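Local coordinates for GGDEF and EAL domain-containing protein (Vibrio cholerae O1 str. 2010EL-1786, PDB 6PWJ) that probably takes part in cyclic di-GMP signalling through its paired GGDEF and EAL domains, the latter holding a magnesium ion here, at residues R203-N208 / E218-F223; Y251-V256 / L269-A274; F331-Y336 / K352-D357. All coordinates share one frame; numbering follows the deposited sequence.

All three contacts lie in the EAL domain, a TIM-barrel-like fold, and they follow one another along the chain without nesting or crossing. Contact 1 closes first, as strands 200-209 and 214-225 fold back on each other in a hairpin. The connection from there to strand 269-272 includes helix 245-261, and contact 2 packs that helix against the strand, which pairs in parallel with 214-225. Contact 3 comes last and closes the beta-alpha-beta unit from strand 330-336 through helix 345-349 to strand 353-356. The three are joined at the magnesium ion, which takes E218 from contact 1, N272 from contact 2 and D334 from contact 3.

Contact 1: residues R203-N208 / E218-F223; sequences RYQAAN and EVFSAF. With MG (magnesium ion), chain C.
R203 lays its guanidinium flat over one face of the F220 ring. The planes are only 19° apart and the centres 4.5 Å. The fit is off-centre: NH2 of R203 stands 3.5 Å from CD2 of F220, toward the rim of the ring, so this is a displaced cation-pi stack. A bend at chi3 (88°) in the otherwise extended R203 chain turns the planar group onto the ring.

Q205, on the same side of the sheet, meets F220 quite differently. Its amide stands almost upright to the ring, at 86°, and OE1 of Q205 comes obliquely to within 3.5 Å of F220 CE2, while CB of Q205 packs 3.6 Å from the same carbon. OE1 takes a hydrogen bond from Q410 and NE2 gives one to D415, which fixes the rotation of the amide.

E218 also leaves from this side. With CG anti to the backbone N and the rest of the chain extended, OE2 of E218 binds the magnesium ion at 2.0 Å. Its other oxygen, OE1, is held by Q410, so Q410 links Q205 to the metal ligand. On the opposite side of the sheet Y204 and V219 lie alongside each other, pointing the same way, with CE1 of Y204 3.8 Å from CG2 of V219.

The backbones between these two layers pair as a regular antiparallel ladder. R203 and F220 form a hydrogen-bonded pair, as do Q205 and E218, and the bond from R203 N to F220 O (2.7 Å) is nearly straight. This is the hairpin of the EAL domain, and E218, V219 and F220 appear to occupy the place of the family's Glu-Ala-Leu signature, whose glutamate is a metal ligand.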
loop_
_atom_site.group_PDB
_atom_site.type_symbol
_atom_site.label_atom_id
_atom_site.label_comp_id
_atom_site.label_asym_id
_atom_site.label_seq_id
_atom_site.Cartn_x
_atom_site.Cartn_y
_atom_site.Cartn_z
ATOM N N ARG A 203 3.446 15.367 -12.302
ATOM C CA ARG A 203 2.822 14.592 -13.363
ATOM C C ARG A 203 1.366 14.336 -13.001
ATOM O O ARG A 203 1.036 14.139 -11.827
ATOM C CB ARG A 203 3.550 13.260 -13.582
ATOM C CG ARG A 203 3.046 12.473 -14.785
ATOM C CD ARG A 203 3.725 11.113 -14.934
ATOM N NE ARG A 203 3.039 10.057 -14.193
ATOM C CZ ARG A 203 3.618 9.271 -13.290
ATOM N NH1 ARG A 203 4.908 9.406 -13.016
ATOM N NH2 ARG A 203 2.907 8.341 -12.668
ATOM N N TYR A 204 0.495 14.342 -14.006
ATOM C CA TYR A 204 -0.941 14.151 -13.809
ATOM C C TYR A 204 -1.381 12.929 -14.608
ATOM O O TYR A 204 -1.517 12.994 -15.833
ATOM C CB TYR A 204 -1.718 15.399 -14.221
ATOM C CG TYR A 204 -1.237 16.660 -13.538
ATOM C CD1 TYR A 204 -1.682 17.000 -12.267
ATOM C CD2 TYR A 204 -0.332 17.508 -14.163
ATOM C CE1 TYR A 204 -1.242 18.149 -11.639
ATOM C CE2 TYR A 204 0.113 18.660 -13.543
ATOM C CZ TYR A 204 -0.345 18.975 -12.281
ATOM O OH TYR A 204 0.097 20.121 -11.661
ATOM N N GLN A 205 -1.605 11.817 -13.911
ATOM C CA GLN A 205 -2.055 10.581 -14.538
ATOM C C GLN A 205 -3.578 10.553 -14.537
ATOM O O GLN A 205 -4.206 10.589 -13.472
ATOM C CB GLN A 205 -1.490 9.362 -13.809
ATOM C CG GLN A 205 -1.606 8.065 -14.590
ATOM C CD GLN A 205 -0.953 6.897 -13.879
ATOM O OE1 GLN A 205 -1.178 6.676 -12.689
ATOM N NE2 GLN A 205 -0.132 6.145 -14.604
ATOM N N ALA A 206 -4.168 10.485 -15.726
ATOM C CA ALA A 206 -5.614 10.561 -15.858
ATOM C C ALA A 206 -6.270 9.232 -15.505
ATOM O O ALA A 206 -5.765 8.159 -15.847
ATOM C CB ALA A 206 -5.998 10.967 -17.282
ATOM N N ALA A 207 -7.399 9.316 -14.807
ATOM C CA ALA A 207 -8.260 8.171 -14.529
ATOM C C ALA A 207 -9.539 8.364 -15.332
ATOM O O ALA A 207 -10.343 9.250 -15.023
ATOM C CB ALA A 207 -8.550 8.048 -13.035
ATOM N N ASN A 208 -9.723 7.542 -16.362
ATOM C CA ASN A 208 -10.811 7.711 -17.312
ATOM C C ASN A 208 -11.774 6.534 -17.253
ATOM O O ASN A 208 -11.428 5.436 -16.810
ATOM C CB ASN A 208 -10.282 7.854 -18.745
ATOM C CG ASN A 208 -9.306 8.998 -18.894
ATOM O OD1 ASN A 208 -9.284 9.920 -18.079
ATOM N ND2 ASN A 208 -8.492 8.948 -19.942
ATOM N N GLU A 218 -4.575 11.914 -10.995
ATOM C CA GLU A 218 -3.804 11.787 -9.768
ATOM C C GLU A 218 -2.468 12.501 -9.921
ATOM O O GLU A 218 -1.786 12.351 -10.939
ATOM C CB GLU A 218 -3.585 10.317 -9.419
ATOM C CG GLU A 218 -2.944 10.093 -8.060
ATOM C CD GLU A 218 -3.015 8.648 -7.613
ATOM O OE1 GLU A 218 -3.586 7.822 -8.357
ATOM O OE2 GLU A 218 -2.504 8.336 -6.516
ATOM N N VAL A 219 -2.099 13.281 -8.914
ATOM C CA VAL A 219 -0.874 14.071 -8.952
ATOM C C VAL A 219 0.294 13.208 -8.490
ATOM O O VAL A 219 0.195 12.491 -7.486
ATOM C CB VAL A 219 -1.006 15.333 -8.081
ATOM C CG1 VAL A 219 0.281 16.139 -8.125
ATOM C CG2 VAL A 219 -2.192 16.169 -8.545
ATOM N N PHE A 220 1.400 13.274 -9.224
ATOM C CA PHE A 220 2.632 12.584 -8.864
ATOM C C PHE A 220 3.771 13.591 -8.874
ATOM O O PHE A 220 3.945 14.324 -9.853
ATOM C CB PHE A 220 2.923 11.423 -9.819
ATOM C CG PHE A 220 1.916 10.311 -9.738
ATOM C CD1 PHE A 220 2.059 9.295 -8.808
ATOM C CD2 PHE A 220 0.824 10.283 -10.588
ATOM C CE1 PHE A 220 1.131 8.272 -8.728
ATOM C CE2 PHE A 220 -0.105 9.263 -10.514
ATOM C CZ PHE A 220 0.048 8.256 -9.583
ATOM N N SER A 221 4.543 13.620 -7.793
ATOM C CA SER A 221 5.561 14.637 -7.583
ATOM C C SER A 221 6.961 14.045 -7.687
ATOM O O SER A 221 7.184 12.868 -7.390
ATOM C CB SER A 221 5.382 15.309 -6.219
ATOM O OG SER A 221 5.155 14.346 -5.204
ATOM N N ALA A 222 7.902 14.883 -8.114
ATOM C CA ALA A 222 9.303 14.503 -8.220
ATOM C C ALA A 222 10.142 15.772 -8.239
ATOM O O ALA A 222 9.629 16.872 -8.465
ATOM C CB ALA A 222 9.569 13.655 -9.468
ATOM N N PHE A 223 11.439 15.607 -7.991
ATOM C CA PHE A 223 12.361 16.733 -8.022
ATOM C C PHE A 223 13.744 16.229 -8.405
ATOM O O PHE A 223 14.048 15.038 -8.288
ATOM C CB PHE A 223 12.396 17.475 -6.677
ATOM C CG PHE A 223 13.135 16.741 -5.594
ATOM C CD1 PHE A 223 12.500 15.773 -4.833
ATOM C CD2 PHE A 223 14.462 17.032 -5.324
ATOM C CE1 PHE A 223 13.178 15.103 -3.833
ATOM C CE2 PHE A 223 15.145 16.367 -4.325
ATOM C CZ PHE A 223 14.501 15.401 -3.579
HETATM MG MG MG C . -3.089 7.432 -4.863
HETATM O O HOH W 1 -3.571 5.625 -5.718
HETATM O O HOH W 2 -1.519 6.138 -4.798
#

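Contact 2: residues Y251-V256 / L269-A274; sequences YVIERV and LAINIA. With MG (magnesium ion), chain C.
Helix 251-256 and strand 269-272 run nearly antiparallel, at 168°, with their axes 9.6 Å apart at the closest. This is the helix-on-strand packing of a beta-alpha-beta crossover: the connection from strand 214-225 to its parallel neighbour 269-272 includes helix 245-261, on the outside of the TIM-barrel-like EAL domain. No hydrogen bond joins the two segments; the interface is apolar and buried.

I271 is at the middle of it. It leaves its backbone toward the helix; its two branches take V256 and V252, and I253 lies across both. With CG1 beside the backbone N (chi1 -55°) and the chain extended beyond it, CD1 of I271 reaches V256 tip to tip, 3.9 Å from V256 CG1. The other branch, I271 CG2, slides past CG1 of V252 in the opposite direction at 3.8 Å. I253 crosses I271 at about a right angle, with I253 CG1 4.0 Å from I271 CD1. CD1 of I253 lies 3.9 Å from CD1 of I273, again at about a right angle. At the start of the strand, CD1 of L269 meets CG1 of V256, so V256 sits against two residues of the strand.

F283 and I287 of helix 281-292 extend the apolar cluster around I253. Beyond the strand, A274 holds the N-cap position before helix 275-278, and its backbone N is hydrogen-bonded to D249 of the packed helix. N272 takes no part in this apolar layer; its OD1 binds the magnesium ion at 2.1 Å.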
loop_
_atom_site.group_PDB
_atom_site.type_symbol
_atom_site.label_atom_id
_atom_site.label_comp_id
_atom_site.label_asym_id
_atom_site.label_seq_id
_atom_site.Cartn_x
_atom_site.Cartn_y
_atom_site.Cartn_z
ATOM N N TYR A 251 2.691 21.708 0.600
ATOM C CA TYR A 251 3.354 22.279 -0.568
ATOM C C TYR A 251 2.723 21.777 -1.860
ATOM O O TYR A 251 2.607 22.527 -2.837
ATOM C CB TYR A 251 4.847 21.951 -0.530
ATOM C CG TYR A 251 5.577 22.251 -1.819
ATOM C CD1 TYR A 251 5.989 23.541 -2.122
ATOM C CD2 TYR A 251 5.861 21.242 -2.729
ATOM C CE1 TYR A 251 6.660 23.818 -3.299
ATOM C CE2 TYR A 251 6.529 21.509 -3.906
ATOM C CZ TYR A 251 6.927 22.799 -4.187
ATOM O OH TYR A 251 7.594 23.067 -5.358
ATOM N N VAL A 252 2.308 20.510 -1.886
ATOM C CA VAL A 252 1.673 19.965 -3.081
ATOM C C VAL A 252 0.311 20.611 -3.302
ATOM O O VAL A 252 -0.030 21.012 -4.421
ATOM C CB VAL A 252 1.562 18.433 -2.977
ATOM C CG1 VAL A 252 0.646 17.896 -4.061
ATOM C CG2 VAL A 252 2.938 17.800 -3.080
ATOM N N ILE A 253 -0.489 20.717 -2.240
ATOM C CA ILE A 253 -1.813 21.320 -2.363
ATOM C C ILE A 253 -1.698 22.769 -2.820
ATOM O O ILE A 253 -2.453 23.223 -3.688
ATOM C CB ILE A 253 -2.577 21.201 -1.031
ATOM C CG1 ILE A 253 -2.787 19.729 -0.671
ATOM C CG2 ILE A 253 -3.904 21.940 -1.113
ATOM C CD1 ILE A 253 -3.464 19.517 0.665
ATOM N N GLU A 254 -0.754 23.516 -2.243
ATOM C CA GLU A 254 -0.533 24.896 -2.665
ATOM C C GLU A 254 -0.225 24.970 -4.155
ATOM O O GLU A 254 -0.826 25.764 -4.888
ATOM C CB GLU A 254 0.607 25.510 -1.852
ATOM C CG GLU A 254 1.088 26.856 -2.368
ATOM C CD GLU A 254 2.583 27.035 -2.192
ATOM O OE1 GLU A 254 3.284 27.241 -3.205
ATOM O OE2 GLU A 254 3.059 26.954 -1.040
ATOM N N ARG A 255 0.717 24.148 -4.618
ATOM C CA ARG A 255 1.101 24.174 -6.026
ATOM C C ARG A 255 -0.065 23.774 -6.921
ATOM O O ARG A 255 -0.350 24.438 -7.925
ATOM C CB ARG A 255 2.299 23.253 -6.256
ATOM C CG ARG A 255 3.619 23.801 -5.742
ATOM C CD ARG A 255 4.084 24.975 -6.586
ATOM N NE ARG A 255 3.949 24.692 -8.013
ATOM C CZ ARG A 255 4.842 24.019 -8.731
ATOM N NH1 ARG A 255 5.944 23.554 -8.159
ATOM N NH2 ARG A 255 4.632 23.809 -10.024
ATOM N N VAL A 256 -0.753 22.686 -6.570
ATOM C CA VAL A 256 -1.867 22.220 -7.391
ATOM C C VAL A 256 -2.953 23.281 -7.487
ATOM O O VAL A 256 -3.664 23.364 -8.496
ATOM C CB VAL A 256 -2.421 20.896 -6.832
ATOM C CG1 VAL A 256 -3.686 20.502 -7.572
ATOM C CG2 VAL A 256 -1.375 19.802 -6.941
ATOM N N LEU A 269 -8.334 17.253 -9.870
ATOM C CA LEU A 269 -7.006 16.726 -9.585
ATOM C C LEU A 269 -7.028 15.971 -8.263
ATOM O O LEU A 269 -7.486 16.504 -7.246
ATOM C CB LEU A 269 -5.972 17.852 -9.542
ATOM C CG LEU A 269 -5.822 18.649 -10.839
ATOM C CD1 LEU A 269 -4.725 19.694 -10.709
ATOM C CD2 LEU A 269 -5.547 17.717 -12.011
ATOM N N ALA A 270 -6.530 14.738 -8.282
ATOM C CA ALA A 270 -6.490 13.896 -7.094
ATOM C C ALA A 270 -5.137 14.053 -6.411
ATOM O O ALA A 270 -4.091 13.846 -7.037
ATOM C CB ALA A 270 -6.745 12.434 -7.456
ATOM N N ILE A 271 -5.160 14.418 -5.132
ATOM C CA ILE A 271 -3.955 14.611 -4.335
ATOM C C ILE A 271 -3.923 13.544 -3.252
ATOM O O ILE A 271 -4.886 13.397 -2.489
ATOM C CB ILE A 271 -3.904 16.020 -3.720
ATOM C CG1 ILE A 271 -4.048 17.082 -4.810
ATOM C CG2 ILE A 271 -2.610 16.216 -2.947
ATOM C CD1 ILE A 271 -4.158 18.493 -4.274
ATOM N N ASN A 272 -2.823 12.799 -3.185
ATOM C CA ASN A 272 -2.648 11.795 -2.143
ATOM C C ASN A 272 -2.273 12.484 -0.838
ATOM O O ASN A 272 -1.284 13.223 -0.778
ATOM C CB ASN A 272 -1.577 10.783 -2.545
ATOM C CG ASN A 272 -1.991 9.938 -3.733
ATOM O OD1 ASN A 272 -2.841 9.055 -3.617
ATOM N ND2 ASN A 272 -1.379 10.196 -4.882
ATOM N N ILE A 273 -3.062 12.250 0.204
ATOM C CA ILE A 273 -2.836 12.840 1.518
ATOM C C ILE A 273 -2.253 11.772 2.432
ATOM O O ILE A 273 -2.828 10.684 2.576
ATOM C CB ILE A 273 -4.134 13.419 2.103
ATOM C CG1 ILE A 273 -4.704 14.488 1.168
ATOM C CG2 ILE A 273 -3.881 13.997 3.488
ATOM C CD1 ILE A 273 -3.782 15.673 0.953
ATOM N N ALA A 274 -1.112 12.076 3.045
ATOM C CA ALA A 274 -0.416 11.098 3.866
ATOM C C ALA A 274 -1.197 10.792 5.137
ATOM O O ALA A 274 -1.902 11.643 5.685
ATOM C CB ALA A 274 0.984 11.599 4.222
HETATM MG MG MG C . -3.089 7.432 -4.863
HETATM O O HOH W 1 -3.571 5.625 -5.718
HETATM O O HOH W 2 -1.519 6.138 -4.798
#

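Contact 3: residues F331-Y336 / K352-D357; sequences FGVDNY and KYVKLD. With MG (magnesium ion), chain C.
Y336 lies against V354 and L356, and its side chain can be followed outward from the backbone. Y336 CB rests 3.6 Å from the carbonyl O of K355, the same oxygen that accepts a hydrogen bond from Y336 N. Y336 CG comes 3.7 Å from V354 CB, which stands over one face of the ring, offset toward the rim. On the two flanks, CD1 meets CG1 of V354, whereas Y336 CD2 has CG of L356 at the ring edge, in plane, 3.9 Å away. At the tip, OH is hydrogen-bonded to the carbonyl of I376 in helix 367-381.

Before the corner at D334 and N335, where the two strands run parallel, the ring of Y353 covers G332, whose CA sits over its centre, 3.4 Å from the centroid, as a CH-pi contact. V333 N bonds to Y353 O at 2.9 Å.

V333 and V354 pack on one face of the sheet; D334 and K355, with Y353, lie on the other. D334 OD2 binds the magnesium ion at 2.1 Å, and its OD1 lies beside CB of K355. K355 NZ is salt-bridged to E304, so this strand pair supplies one ligand of the ion and the partner of another.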
loop_
_atom_site.group_PDB
_atom_site.type_symbol
_atom_site.label_atom_id
_atom_site.label_comp_id
_atom_site.label_asym_id
_atom_site.label_seq_id
_atom_site.Cartn_x
_atom_site.Cartn_y
_atom_site.Cartn_z
ATOM N N PHE A 331 -13.472 13.839 -1.660
ATOM C CA PHE A 331 -12.402 12.923 -1.295
ATOM C C PHE A 331 -12.741 11.522 -1.781
ATOM O O PHE A 331 -13.895 11.208 -2.086
ATOM C CB PHE A 331 -12.160 12.917 0.220
ATOM C CG PHE A 331 -13.341 12.450 1.022
ATOM C CD1 PHE A 331 -14.328 13.341 1.412
ATOM C CD2 PHE A 331 -13.464 11.120 1.386
ATOM C CE1 PHE A 331 -15.416 12.914 2.150
ATOM C CE2 PHE A 331 -14.549 10.686 2.124
ATOM C CZ PHE A 331 -15.526 11.584 2.506
ATOM N N GLY A 332 -11.706 10.679 -1.849
ATOM C CA GLY A 332 -11.875 9.292 -2.222
ATOM C C GLY A 332 -10.961 8.405 -1.400
ATOM O O GLY A 332 -10.049 8.881 -0.719
ATOM N N VAL A 333 -11.221 7.103 -1.475
ATOM C CA VAL A 333 -10.474 6.106 -0.715
ATOM C C VAL A 333 -9.386 5.530 -1.611
ATOM O O VAL A 333 -9.674 5.009 -2.696
ATOM C CB VAL A 333 -11.395 4.996 -0.186
ATOM C CG1 VAL A 333 -10.599 3.999 0.646
ATOM C CG2 VAL A 333 -12.532 5.594 0.628
ATOM N N ASP A 334 -8.140 5.624 -1.160
ATOM C CA ASP A 334 -7.008 5.036 -1.859
ATOM C C ASP A 334 -6.619 3.733 -1.174
ATOM O O ASP A 334 -6.621 3.643 0.057
ATOM C CB ASP A 334 -5.818 6.000 -1.885
ATOM C CG ASP A 334 -4.863 5.718 -3.030
ATOM O OD1 ASP A 334 -5.103 4.753 -3.786
ATOM O OD2 ASP A 334 -3.872 6.462 -3.178
ATOM N N ASN A 335 -6.298 2.720 -1.977
ATOM C CA ASN A 335 -5.973 1.392 -1.456
ATOM C C ASN A 335 -7.195 0.753 -0.799
ATOM O O ASN A 335 -7.092 0.094 0.237
ATOM C CB ASN A 335 -4.797 1.457 -0.479
ATOM C CG ASN A 335 -3.560 2.078 -1.100
ATOM O OD1 ASN A 335 -3.137 1.695 -2.191
ATOM N ND2 ASN A 335 -2.982 3.056 -0.412
ATOM N N TYR A 336 -8.359 0.957 -1.409
ATOM C CA TYR A 336 -9.609 0.442 -0.865
ATOM C C TYR A 336 -9.551 -1.073 -0.711
ATOM O O TYR A 336 -9.163 -1.793 -1.637
ATOM C CB TYR A 336 -10.765 0.855 -1.778
ATOM C CG TYR A 336 -12.083 0.166 -1.511
ATOM C CD1 TYR A 336 -12.804 0.422 -0.351
ATOM C CD2 TYR A 336 -12.622 -0.719 -2.436
ATOM C CE1 TYR A 336 -14.015 -0.200 -0.113
ATOM C CE2 TYR A 336 -13.832 -1.344 -2.208
ATOM C CZ TYR A 336 -14.524 -1.081 -1.045
ATOM O OH TYR A 336 -15.729 -1.702 -0.814
ATOM N N LYS A 352 -16.506 9.896 -2.534
ATOM C CA LYS A 352 -16.834 10.097 -3.940
ATOM C C LYS A 352 -16.365 8.929 -4.798
ATOM O O LYS A 352 -17.020 8.585 -5.789
ATOM C CB LYS A 352 -16.218 11.400 -4.444
ATOM C CG LYS A 352 -16.680 11.804 -5.832
ATOM C CD LYS A 352 -15.914 13.016 -6.335
ATOM C CE LYS A 352 -16.623 13.667 -7.510
ATOM N NZ LYS A 352 -17.950 14.213 -7.110
ATOM N N TYR A 353 -15.242 8.313 -4.440
ATOM C CA TYR A 353 -14.701 7.205 -5.213
ATOM C C TYR A 353 -13.885 6.306 -4.297
ATOM O O TYR A 353 -13.475 6.706 -3.205
ATOM C CB TYR A 353 -13.833 7.699 -6.380
ATOM C CG TYR A 353 -12.580 8.437 -5.954
ATOM C CD1 TYR A 353 -11.425 7.745 -5.607
ATOM C CD2 TYR A 353 -12.548 9.824 -5.907
ATOM C CE1 TYR A 353 -10.279 8.415 -5.216
ATOM C CE2 TYR A 353 -11.407 10.501 -5.521
ATOM C CZ TYR A 353 -10.276 9.792 -5.177
ATOM O OH TYR A 353 -9.139 10.465 -4.792
ATOM N N VAL A 354 -13.652 5.082 -4.759
ATOM C CA VAL A 354 -12.763 4.138 -4.096
ATOM C C VAL A 354 -11.727 3.686 -5.115
ATOM O O VAL A 354 -12.082 3.187 -6.191
ATOM C CB VAL A 354 -13.521 2.931 -3.516
ATOM C CG1 VAL A 354 -14.386 3.360 -2.339
ATOM C CG2 VAL A 354 -14.364 2.267 -4.593
ATOM N N LYS A 355 -10.452 3.871 -4.788
ATOM C CA LYS A 355 -9.355 3.376 -5.620
ATOM C C LYS A 355 -8.950 2.007 -5.088
ATOM O O LYS A 355 -8.251 1.905 -4.077
ATOM C CB LYS A 355 -8.178 4.346 -5.608
ATOM C CG LYS A 355 -8.006 5.151 -6.886
ATOM C CD LYS A 355 -6.550 5.558 -7.067
ATOM C CE LYS A 355 -6.343 6.369 -8.334
ATOM N NZ LYS A 355 -6.930 7.727 -8.210
ATOM N N LEU A 356 -9.391 0.949 -5.765
ATOM C CA LEU A 356 -9.096 -0.396 -5.292
ATOM C C LEU A 356 -7.591 -0.629 -5.229
ATOM O O LEU A 356 -6.845 -0.251 -6.136
ATOM C CB LEU A 356 -9.751 -1.442 -6.194
ATOM C CG LEU A 356 -11.230 -1.722 -5.914
ATOM C CD1 LEU A 356 -12.118 -0.683 -6.581
ATOM C CD2 LEU A 356 -11.603 -3.128 -6.354
ATOM N N ASP A 357 -7.152 -1.255 -4.140
ATOM C CA ASP A 357 -5.743 -1.555 -3.951
ATOM C C ASP A 357 -5.245 -2.490 -5.049
ATOM O O ASP A 357 -6.010 -3.231 -5.672
ATOM C CB ASP A 357 -5.510 -2.182 -2.576
ATOM C CG ASP A 357 -4.051 -2.505 -2.320
ATOM O OD1 ASP A 357 -3.279 -1.570 -2.016
ATOM O OD2 ASP A 357 -3.676 -3.692 -2.426
HETATM MG MG MG C . -3.089 7.432 -4.863
HETATM O O HOH W 1 -3.571 5.625 -5.718
HETATM O O HOH W 2 -1.519 6.138 -4.798
#